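Local coordinates for lysine-sensitive aspartokinase 3 (Escherichia coli, PDB 2J0X), which catalyses the ATP-dependent phosphorylation of L-aspartate to 4-phospho-L-aspartate, an early step toward lysine, and is an allosteric enzyme inhibited by lysine itself, at residues A[341-346]-A[415-420]; A[303-308]-A[352-357]; A[388-393]-A[424-429]. All blocks are in the same frame, centred on the assembly; numbering follows the deposited sequence.

Overall arrangement
All three contacts lie in the region required for homodimerization, in the C-terminal part of the chain. Contact 2 opens on strand 299-314 and closes at 352-357, joining that strand to its sheet neighbour 348-354. Before it closes, contact 1 has opened at 341-346, so the two cross; contact 1 closes only at 415-420, bringing together the two strands that are outermost in this chain's sheet. Contact 3 opens at 388-393, within the loop of contact 1, and closes beyond it at 424-429, so these also cross, whereas contacts 2 and 3 follow in series. Backbone bonds between R305 and L388 and between C419 and C428 stitch the three into one antiparallel sheet.

Contact 1: A[341-346]-A[415-420]; sequences LITTSE and IRMICY. With LYS (lysine), chain D.
L341 and T343 meet M417 across two strands that run almost at right angles, with segment axes 7.3 Å apart at an angle of 100° and no hydrogen bond between them. The joint is therefore made by side chains. M417 sends CG anti to its own backbone N (chi1 -170°), which carries the thioether out toward strand 341-344. There the chain bends at chi3 and lays the methyl CE obliquely across L341, 3.5 Å from CB and 3.7 Å from CD1 of that leucine. T343, two residues on and on the same side of the strand, brings its methyl CG2 tip to tip with M417 SD at 3.8 Å. A flexible, unbranched methionine suits this place, since its sulfur and methyl can serve two residues at once. C419 adds a small thiol whose SG lies 3.7 Å from I342 O and 4.1 Å from L341 CB. Beyond T344, the carbonyls of S345 and E346 turn to the bound lysine, whose NZ donates to E346 O at 2.7 Å and more weakly to S345 O. M318, S321 and L325, with S338 and V339 of the second subunit, supply further hydrogen bonds to the ligand. Both strands are outermost in this chain's sheet; I418 and Y420 continue it as an antiparallel ladder with the second subunit, and the loop after strand 338-344 forms part of the shared lysine pocket, as in ACT-domain dimers.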
loop_
_atom_site.group_PDB
_atom_site.type_symbol
_atom_site.label_atom_id
_atom_site.label_comp_id
_atom_site.label_asym_id
_atom_site.label_seq_id
_atom_site.Cartn_x
_atom_site.Cartn_y
_atom_site.Cartn_z
ATOM N N LEU A 341 9.111 1.196 -0.184
ATOM C CA LEU A 341 8.542 2.053 0.846
ATOM C C LEU A 341 7.160 2.593 0.482
ATOM O O LEU A 341 6.825 2.763 -0.692
ATOM C CB LEU A 341 9.466 3.230 1.114
ATOM C CG LEU A 341 10.920 2.932 1.454
ATOM C CD1 LEU A 341 11.611 4.230 1.818
ATOM C CD2 LEU A 341 10.989 1.944 2.599
ATOM N N ILE A 342 6.360 2.860 1.509
ATOM C CA ILE A 342 5.021 3.401 1.327
ATOM C C ILE A 342 4.686 4.300 2.505
ATOM O O ILE A 342 4.879 3.922 3.658
ATOM C CB ILE A 342 3.956 2.296 1.273
ATOM C CG1 ILE A 342 4.292 1.297 0.173
ATOM C CG2 ILE A 342 2.574 2.913 1.043
ATOM C CD1 ILE A 342 3.386 0.100 0.190
ATOM N N THR A 343 4.201 5.497 2.200
ATOM C CA THR A 343 3.795 6.467 3.213
ATOM C C THR A 343 2.469 7.031 2.731
ATOM O O THR A 343 2.239 7.145 1.527
ATOM C CB THR A 343 4.786 7.630 3.337
ATOM O OG1 THR A 343 4.351 8.516 4.372
ATOM C CG2 THR A 343 4.855 8.405 2.039
ATOM N N THR A 344 1.599 7.401 3.659
ATOM C CA THR A 344 0.303 7.917 3.261
ATOM C C THR A 344 -0.118 9.189 3.971
ATOM O O THR A 344 0.356 9.507 5.060
ATOM C CB THR A 344 -0.798 6.861 3.501
ATOM O OG1 THR A 344 -0.838 6.522 4.898
ATOM C CG2 THR A 344 -0.533 5.608 2.665
ATOM N N SER A 345 -1.017 9.914 3.316
ATOM C CA SER A 345 -1.591 11.131 3.858
ATOM C C SER A 345 -3.074 10.838 3.707
ATOM O O SER A 345 -3.445 9.730 3.341
ATOM C CB SER A 345 -1.194 12.362 3.029
ATOM O OG SER A 345 -2.221 12.756 2.145
ATOM N N GLU A 346 -3.926 11.813 3.977
ATOM C CA GLU A 346 -5.346 11.567 3.859
ATOM C C GLU A 346 -5.776 11.238 2.434
ATOM O O GLU A 346 -6.437 10.219 2.205
ATOM C CB GLU A 346 -6.136 12.774 4.381
ATOM C CG GLU A 346 -6.147 12.894 5.892
ATOM C CD GLU A 346 -6.688 11.648 6.572
ATOM O OE1 GLU A 346 -6.058 10.573 6.453
ATOM O OE2 GLU A 346 -7.749 11.743 7.224
ATOM N N ILE A 415 14.739 16.055 5.619
ATOM C CA ILE A 415 14.158 14.782 5.277
ATOM C C ILE A 415 12.949 14.963 4.379
ATOM O O ILE A 415 12.130 15.850 4.610
ATOM C CB ILE A 415 13.804 14.053 6.582
ATOM C CG1 ILE A 415 15.023 14.115 7.521
ATOM C CG2 ILE A 415 13.396 12.624 6.294
ATOM C CD1 ILE A 415 14.817 13.508 8.889
ATOM N N ARG A 416 12.846 14.133 3.342
ATOM C CA ARG A 416 11.725 14.242 2.416
ATOM C C ARG A 416 10.673 13.151 2.620
ATOM O O ARG A 416 9.572 13.238 2.078
ATOM C CB ARG A 416 12.229 14.223 0.962
ATOM C CG ARG A 416 11.233 14.827 -0.028
ATOM C CD ARG A 416 10.944 13.872 -1.168
ATOM N NE ARG A 416 9.754 14.252 -1.930
ATOM C CZ ARG A 416 8.560 14.471 -1.388
ATOM N NH1 ARG A 416 8.388 14.360 -0.080
ATOM N NH2 ARG A 416 7.527 14.778 -2.151
ATOM N N MET A 417 11.007 12.132 3.407
ATOM C CA MET A 417 10.077 11.032 3.668
ATOM C C MET A 417 10.529 10.198 4.849
ATOM O O MET A 417 11.707 9.924 5.006
ATOM C CB MET A 417 9.961 10.117 2.452
ATOM C CG MET A 417 8.854 9.109 2.580
ATOM S SD MET A 417 8.519 8.273 1.032
ATOM C CE MET A 417 8.743 6.576 1.546
ATOM N N ILE A 418 9.587 9.785 5.679
ATOM C CA ILE A 418 9.922 8.983 6.840
ATOM C C ILE A 418 9.008 7.786 6.943
ATOM O O ILE A 418 7.795 7.899 6.753
ATOM C CB ILE A 418 9.755 9.776 8.144
ATOM C CG1 ILE A 418 10.713 10.962 8.161
ATOM C CG2 ILE A 418 9.977 8.862 9.340
ATOM C CD1 ILE A 418 10.586 11.808 9.398
ATOM N N CYS A 419 9.600 6.640 7.248
ATOM C CA CYS A 419 8.852 5.405 7.434
ATOM C C CYS A 419 9.240 4.891 8.814
ATOM O O CYS A 419 10.376 4.479 9.042
ATOM C CB CYS A 419 9.217 4.379 6.364
ATOM S SG CYS A 419 8.348 4.584 4.802
ATOM N N TYR A 420 8.296 4.927 9.742
ATOM C CA TYR A 420 8.577 4.485 11.095
ATOM C C TYR A 420 7.367 3.829 11.742
ATOM O O TYR A 420 6.249 4.305 11.587
ATOM C CB TYR A 420 9.006 5.682 11.952
ATOM C CG TYR A 420 9.133 5.317 13.403
ATOM C CD1 TYR A 420 10.201 4.540 13.847
ATOM C CD2 TYR A 420 8.130 5.640 14.314
ATOM C CE1 TYR A 420 10.264 4.083 15.154
ATOM C CE2 TYR A 420 8.183 5.184 15.630
ATOM C CZ TYR A 420 9.253 4.403 16.041
ATOM O OH TYR A 420 9.311 3.919 17.328
HETATM N N LYS D . -8.688 4.331 1.789
HETATM C CA LYS D . -8.009 3.901 0.554
HETATM C C LYS D . -8.021 2.389 0.447
HETATM O O LYS D . -7.996 1.805 -0.644
HETATM C CB LYS D . -6.559 4.385 0.534
HETATM C CG LYS D . -6.256 5.784 1.018
HETATM C CD LYS D . -4.859 5.873 1.600
HETATM C CE LYS D . -4.487 7.257 2.106
HETATM N NZ LYS D . -5.452 7.834 3.084
HETATM O OXT LYS D . -8.046 1.684 1.559
#

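Contact 2: A[303-308]-A[352-357]; sequences ALRRNQ and TLDTTG
The backbones that bear R305 and Q308 on one side and D354 and T355 on the other exchange no hydrogen bond; they come nearest at Q308 and T352, whose CA atoms are 6.5 Å apart, and the first strand turns a corner at N307. R305 bridges the widening gap. Its chain bends at chi2 and chi3 and presents NH2 to three oxygens: D354 OD1 at 3.9 Å in a long salt bridge, T355 OG1 at 3.9 Å, and T356 OG1 a little farther off. The T355 hydroxyl lies at the edge of the guanidinium, near its plane, whereas the D354 carboxylate is turned 87° to that plane, so the two ions meet without the paired, coplanar grip of a strong bridge. An arginine is long enough to carry a charge to this polar loop, with NH2 the nitrogen that comes near; NH1 has a long, weak ion pair with E346 of the second subunit. The corner itself is a G1 beta bulge in the antiparallel sheet of the ACT region: N307 and Q308 both face L386, and N307 takes a positive phi of 49°, a conformation that asparagine tolerates better than most residues. Q308, the second residue of the bulge, places CG beside its backbone N (chi1 -60°) and bends at chi2, which brings the amide back along the chain. Its NE2 makes a weak bond to R306 O at 3.3 Å, while OE1 sits 4.1 Å above the R305 guanidinium, offset toward the rim, where a partial negative charge should be welcome. D354 has a stronger partner in S338, a lysine-site residue whose OG bonds to OD2; G357 N adds a weak bond to the same oxygen, at 2.8 Å. The D354 side chain lies about 5 Å, at nearest atoms, from a bound lysine.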
loop_
_atom_site.group_PDB
_atom_site.type_symbol
_atom_site.label_atom_id
_atom_site.label_comp_id
_atom_site.label_asym_id
_atom_site.label_seq_id
_atom_site.Cartn_x
_atom_site.Cartn_y
_atom_site.Cartn_z
ATOM N N ALA A 303 22.114 1.914 6.474
ATOM C CA ALA A 303 22.097 1.439 5.101
ATOM C C ALA A 303 21.844 2.587 4.121
ATOM O O ALA A 303 21.108 3.526 4.431
ATOM C CB ALA A 303 21.024 0.379 4.950
ATOM N N LEU A 304 22.451 2.501 2.940
ATOM C CA LEU A 304 22.280 3.531 1.925
ATOM C C LEU A 304 21.946 2.921 0.558
ATOM O O LEU A 304 22.718 2.123 0.025
ATOM C CB LEU A 304 23.557 4.376 1.827
ATOM C CG LEU A 304 23.532 5.603 0.908
ATOM C CD1 LEU A 304 22.557 6.623 1.460
ATOM C CD2 LEU A 304 24.912 6.217 0.804
ATOM N N ARG A 305 20.781 3.285 0.018
ATOM C CA ARG A 305 20.324 2.835 -1.294
ATOM C C ARG A 305 20.099 4.135 -2.038
ATOM O O ARG A 305 19.136 4.849 -1.764
ATOM C CB ARG A 305 18.997 2.072 -1.203
ATOM C CG ARG A 305 19.059 0.738 -0.458
ATOM C CD ARG A 305 19.429 -0.439 -1.366
ATOM N NE ARG A 305 18.377 -0.758 -2.331
ATOM C CZ ARG A 305 17.149 -1.166 -2.013
ATOM N NH1 ARG A 305 16.797 -1.312 -0.742
ATOM N NH2 ARG A 305 16.265 -1.426 -2.972
ATOM N N ARG A 306 20.990 4.459 -2.963
ATOM C CA ARG A 306 20.859 5.702 -3.706
ATOM C C ARG A 306 19.978 5.570 -4.942
ATOM O O ARG A 306 19.570 4.472 -5.305
ATOM C CB ARG A 306 22.251 6.213 -4.068
ATOM C CG ARG A 306 22.923 6.966 -2.925
ATOM C CD ARG A 306 24.444 7.046 -3.066
ATOM N NE ARG A 306 25.106 5.843 -2.562
ATOM C CZ ARG A 306 26.425 5.710 -2.421
ATOM N NH1 ARG A 306 27.238 6.709 -2.746
ATOM N NH2 ARG A 306 26.932 4.577 -1.947
ATOM N N ASN A 307 19.668 6.703 -5.566
ATOM C CA ASN A 307 18.835 6.738 -6.766
ATOM C C ASN A 307 17.535 5.942 -6.683
ATOM O O ASN A 307 17.315 5.008 -7.455
ATOM C CB ASN A 307 19.644 6.274 -7.978
ATOM C CG ASN A 307 20.759 7.236 -8.324
ATOM O OD1 ASN A 307 21.673 7.452 -7.527
ATOM N ND2 ASN A 307 20.686 7.832 -9.514
ATOM N N GLN A 308 16.678 6.329 -5.745
ATOM C CA GLN A 308 15.388 5.679 -5.560
ATOM C C GLN A 308 14.352 6.605 -6.186
ATOM O O GLN A 308 14.455 7.831 -6.071
ATOM C CB GLN A 308 15.108 5.486 -4.067
ATOM C CG GLN A 308 16.137 4.625 -3.348
ATOM C CD GLN A 308 16.003 3.147 -3.672
ATOM O OE1 GLN A 308 14.981 2.513 -3.383
ATOM N NE2 GLN A 308 17.042 2.586 -4.272
ATOM N N THR A 352 8.063 4.080 -3.140
ATOM C CA THR A 352 9.309 4.004 -3.895
ATOM C C THR A 352 9.373 2.629 -4.538
ATOM O O THR A 352 8.896 1.646 -3.976
ATOM C CB THR A 352 10.543 4.174 -2.998
ATOM O OG1 THR A 352 10.579 3.121 -2.026
ATOM C CG2 THR A 352 10.503 5.519 -2.294
ATOM N N LEU A 353 9.964 2.564 -5.720
ATOM C CA LEU A 353 10.075 1.304 -6.440
ATOM C C LEU A 353 11.215 0.443 -5.905
ATOM O O LEU A 353 12.323 0.940 -5.687
ATOM C CB LEU A 353 10.335 1.589 -7.910
ATOM C CG LEU A 353 9.418 2.644 -8.508
ATOM C CD1 LEU A 353 9.960 3.096 -9.850
ATOM C CD2 LEU A 353 8.020 2.071 -8.633
ATOM N N ASP A 354 10.945 -0.843 -5.690
ATOM C CA ASP A 354 11.982 -1.770 -5.231
ATOM C C ASP A 354 12.731 -2.209 -6.489
ATOM O O ASP A 354 12.276 -3.090 -7.227
ATOM C CB ASP A 354 11.352 -2.978 -4.526
ATOM C CG ASP A 354 12.300 -4.169 -4.426
ATOM O OD1 ASP A 354 13.455 -4.004 -3.988
ATOM O OD2 ASP A 354 11.876 -5.286 -4.781
ATOM N N THR A 355 13.874 -1.582 -6.741
ATOM C CA THR A 355 14.648 -1.887 -7.941
ATOM C C THR A 355 15.151 -3.314 -8.025
ATOM O O THR A 355 15.309 -3.855 -9.117
ATOM C CB THR A 355 15.845 -0.930 -8.102
ATOM O OG1 THR A 355 16.532 -0.805 -6.852
ATOM C CG2 THR A 355 15.369 0.446 -8.585
ATOM N N THR A 356 15.384 -3.929 -6.874
ATOM C CA THR A 356 15.874 -5.301 -6.826
ATOM C C THR A 356 14.816 -6.325 -7.253
ATOM O O THR A 356 15.104 -7.231 -8.038
ATOM C CB THR A 356 16.386 -5.641 -5.406
ATOM O OG1 THR A 356 17.507 -4.805 -5.090
ATOM C CG2 THR A 356 16.815 -7.093 -5.314
ATOM N N GLY A 357 13.595 -6.179 -6.748
ATOM C CA GLY A 357 12.542 -7.116 -7.102
ATOM C C GLY A 357 11.744 -6.763 -8.347
ATOM O O GLY A 357 10.657 -7.302 -8.554
#

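Contact 3: A[388-393]-A[424-429]; sequences LVALIG and SHNLCF
G393 N donates to H425 O at 2.7 Å, and I392 CA adds a CA-H···O contact, 3.2 Å from H425 O. This is the end of an antiparallel ladder inside the sheet of the ACT region, joining strands 379-393 and 426-432. V389 with F429 and L391 with L427 are hydrogen-bonded pairs; A390 with C428 and I392 with N426 are non-hydrogen-bonded. Straight bonds run both ways between V389 and F429, while the return bond from L427 N to L391 O is weak. H425 adds a side-chain bond beyond the last bridge. Its ND1 reaches G393 O at 3.0 Å, the oxygen lying almost in the imidazole plane and the nitrogen in the carbonyl plane, which should hold the ring's orientation. One face carries A390, I392, N426 and C428. At A390 and C428, where the CA atoms are only 4.0 Å apart, small side chains suit the close pair: A390 CB to C428 CB is 3.5 Å. The other face, with V389, L391, L427 and F429, is wholly apolar, and helix 433-447 covers it, L443 touching both L391 and F429. F429 CG stands between its backbone N and carbonyl carbon (chi1 58°), which swings the ring sidelong over its bridge partner. V389 CB lies over the ring face in a CH-pi contact, 4.0 Å from the centroid and 29° off the normal, and V389 CG1 touches F429 CZ at 3.5 Å.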
loop_
_atom_site.group_PDB
_atom_site.type_symbol
_atom_site.label_atom_id
_atom_site.label_comp_id
_atom_site.label_asym_id
_atom_site.label_seq_id
_atom_site.Cartn_x
_atom_site.Cartn_y
_atom_site.Cartn_z
ATOM N N LEU A 388 17.732 6.493 -0.189
ATOM C CA LEU A 388 17.156 5.887 1.000
ATOM C C LEU A 388 18.236 5.709 2.057
ATOM O O LEU A 388 19.291 5.152 1.781
ATOM C CB LEU A 388 16.560 4.518 0.667
ATOM C CG LEU A 388 16.109 3.708 1.881
ATOM C CD1 LEU A 388 14.771 4.220 2.342
ATOM C CD2 LEU A 388 15.989 2.238 1.532
ATOM N N VAL A 389 17.984 6.211 3.259
ATOM C CA VAL A 389 18.929 6.049 4.362
ATOM C C VAL A 389 18.172 5.287 5.431
ATOM O O VAL A 389 17.064 5.677 5.806
ATOM C CB VAL A 389 19.377 7.379 4.992
ATOM C CG1 VAL A 389 20.171 7.081 6.276
ATOM C CG2 VAL A 389 20.221 8.186 4.003
ATOM N N ALA A 390 18.763 4.214 5.937
ATOM C CA ALA A 390 18.072 3.412 6.929
ATOM C C ALA A 390 18.897 3.031 8.150
ATOM O O ALA A 390 20.031 2.584 8.033
ATOM C CB ALA A 390 17.541 2.166 6.268
ATOM N N LEU A 391 18.313 3.214 9.327
ATOM C CA LEU A 391 18.971 2.860 10.579
ATOM C C LEU A 391 18.478 1.499 11.045
ATOM O O LEU A 391 17.315 1.351 11.430
ATOM C CB LEU A 391 18.647 3.861 11.693
ATOM C CG LEU A 391 19.346 5.210 11.797
ATOM C CD1 LEU A 391 19.086 6.040 10.551
ATOM C CD2 LEU A 391 18.827 5.927 13.034
ATOM N N ILE A 392 19.351 0.504 11.018
ATOM C CA ILE A 392 18.963 -0.819 11.477
ATOM C C ILE A 392 19.414 -0.936 12.933
ATOM O O ILE A 392 20.532 -0.550 13.274
ATOM C CB ILE A 392 19.614 -1.937 10.608
ATOM C CG1 ILE A 392 19.030 -1.915 9.190
ATOM C CG2 ILE A 392 19.338 -3.298 11.204
ATOM C CD1 ILE A 392 19.405 -0.694 8.369
ATOM N N GLY A 393 18.541 -1.443 13.795
ATOM C CA GLY A 393 18.913 -1.571 15.189
ATOM C C GLY A 393 17.929 -2.352 16.031
ATOM O O GLY A 393 17.283 -3.274 15.553
ATOM N N SER A 424 10.636 -2.604 14.764
ATOM C CA SER A 424 11.362 -2.122 15.928
ATOM C C SER A 424 12.846 -2.207 15.639
ATOM O O SER A 424 13.665 -1.767 16.440
ATOM C CB SER A 424 11.025 -2.980 17.145
ATOM O OG SER A 424 11.412 -4.327 16.939
ATOM N N HIS A 425 13.178 -2.762 14.478
ATOM C CA HIS A 425 14.566 -2.944 14.066
ATOM C C HIS A 425 14.984 -2.004 12.939
ATOM O O HIS A 425 16.175 -1.915 12.611
ATOM C CB HIS A 425 14.780 -4.386 13.592
ATOM C CG HIS A 425 14.534 -5.424 14.643
ATOM N ND1 HIS A 425 15.345 -5.575 15.747
ATOM C CD2 HIS A 425 13.592 -6.393 14.735
ATOM C CE1 HIS A 425 14.915 -6.593 16.472
ATOM N NE2 HIS A 425 13.853 -7.107 15.880
ATOM N N ASN A 426 14.012 -1.301 12.362
ATOM C CA ASN A 426 14.294 -0.418 11.234
ATOM C C ASN A 426 13.646 0.958 11.341
ATOM O O ASN A 426 12.554 1.107 11.869
ATOM C CB ASN A 426 13.812 -1.107 9.948
ATOM C CG ASN A 426 14.234 -0.383 8.682
ATOM O OD1 ASN A 426 13.953 0.805 8.491
ATOM N ND2 ASN A 426 14.898 -1.109 7.793
ATOM N N LEU A 427 14.347 1.962 10.837
ATOM C CA LEU A 427 13.851 3.330 10.801
ATOM C C LEU A 427 14.534 3.925 9.581
ATOM O O LEU A 427 15.743 4.140 9.581
ATOM C CB LEU A 427 14.244 4.106 12.059
ATOM C CG LEU A 427 13.809 5.581 12.102
ATOM C CD1 LEU A 427 14.110 6.158 13.463
ATOM C CD2 LEU A 427 14.526 6.394 11.038
ATOM N N CYS A 428 13.770 4.172 8.530
ATOM C CA CYS A 428 14.366 4.730 7.335
ATOM C C CYS A 428 13.654 5.980 6.871
ATOM O O CYS A 428 12.522 6.259 7.260
ATOM C CB CYS A 428 14.395 3.695 6.211
ATOM S SG CYS A 428 12.779 3.123 5.716
ATOM N N PHE A 429 14.345 6.739 6.036
ATOM C CA PHE A 429 13.809 7.973 5.513
ATOM C C PHE A 429 14.493 8.265 4.189
ATOM O O PHE A 429 15.434 7.573 3.797
ATOM C CB PHE A 429 14.051 9.093 6.526
ATOM C CG PHE A 429 15.499 9.295 6.882
ATOM C CD1 PHE A 429 16.340 10.042 6.053
ATOM C CD2 PHE A 429 16.027 8.742 8.047
ATOM C CE1 PHE A 429 17.691 10.236 6.383
ATOM C CE2 PHE A 429 17.374 8.927 8.388
ATOM C CZ PHE A 429 18.207 9.676 7.555
#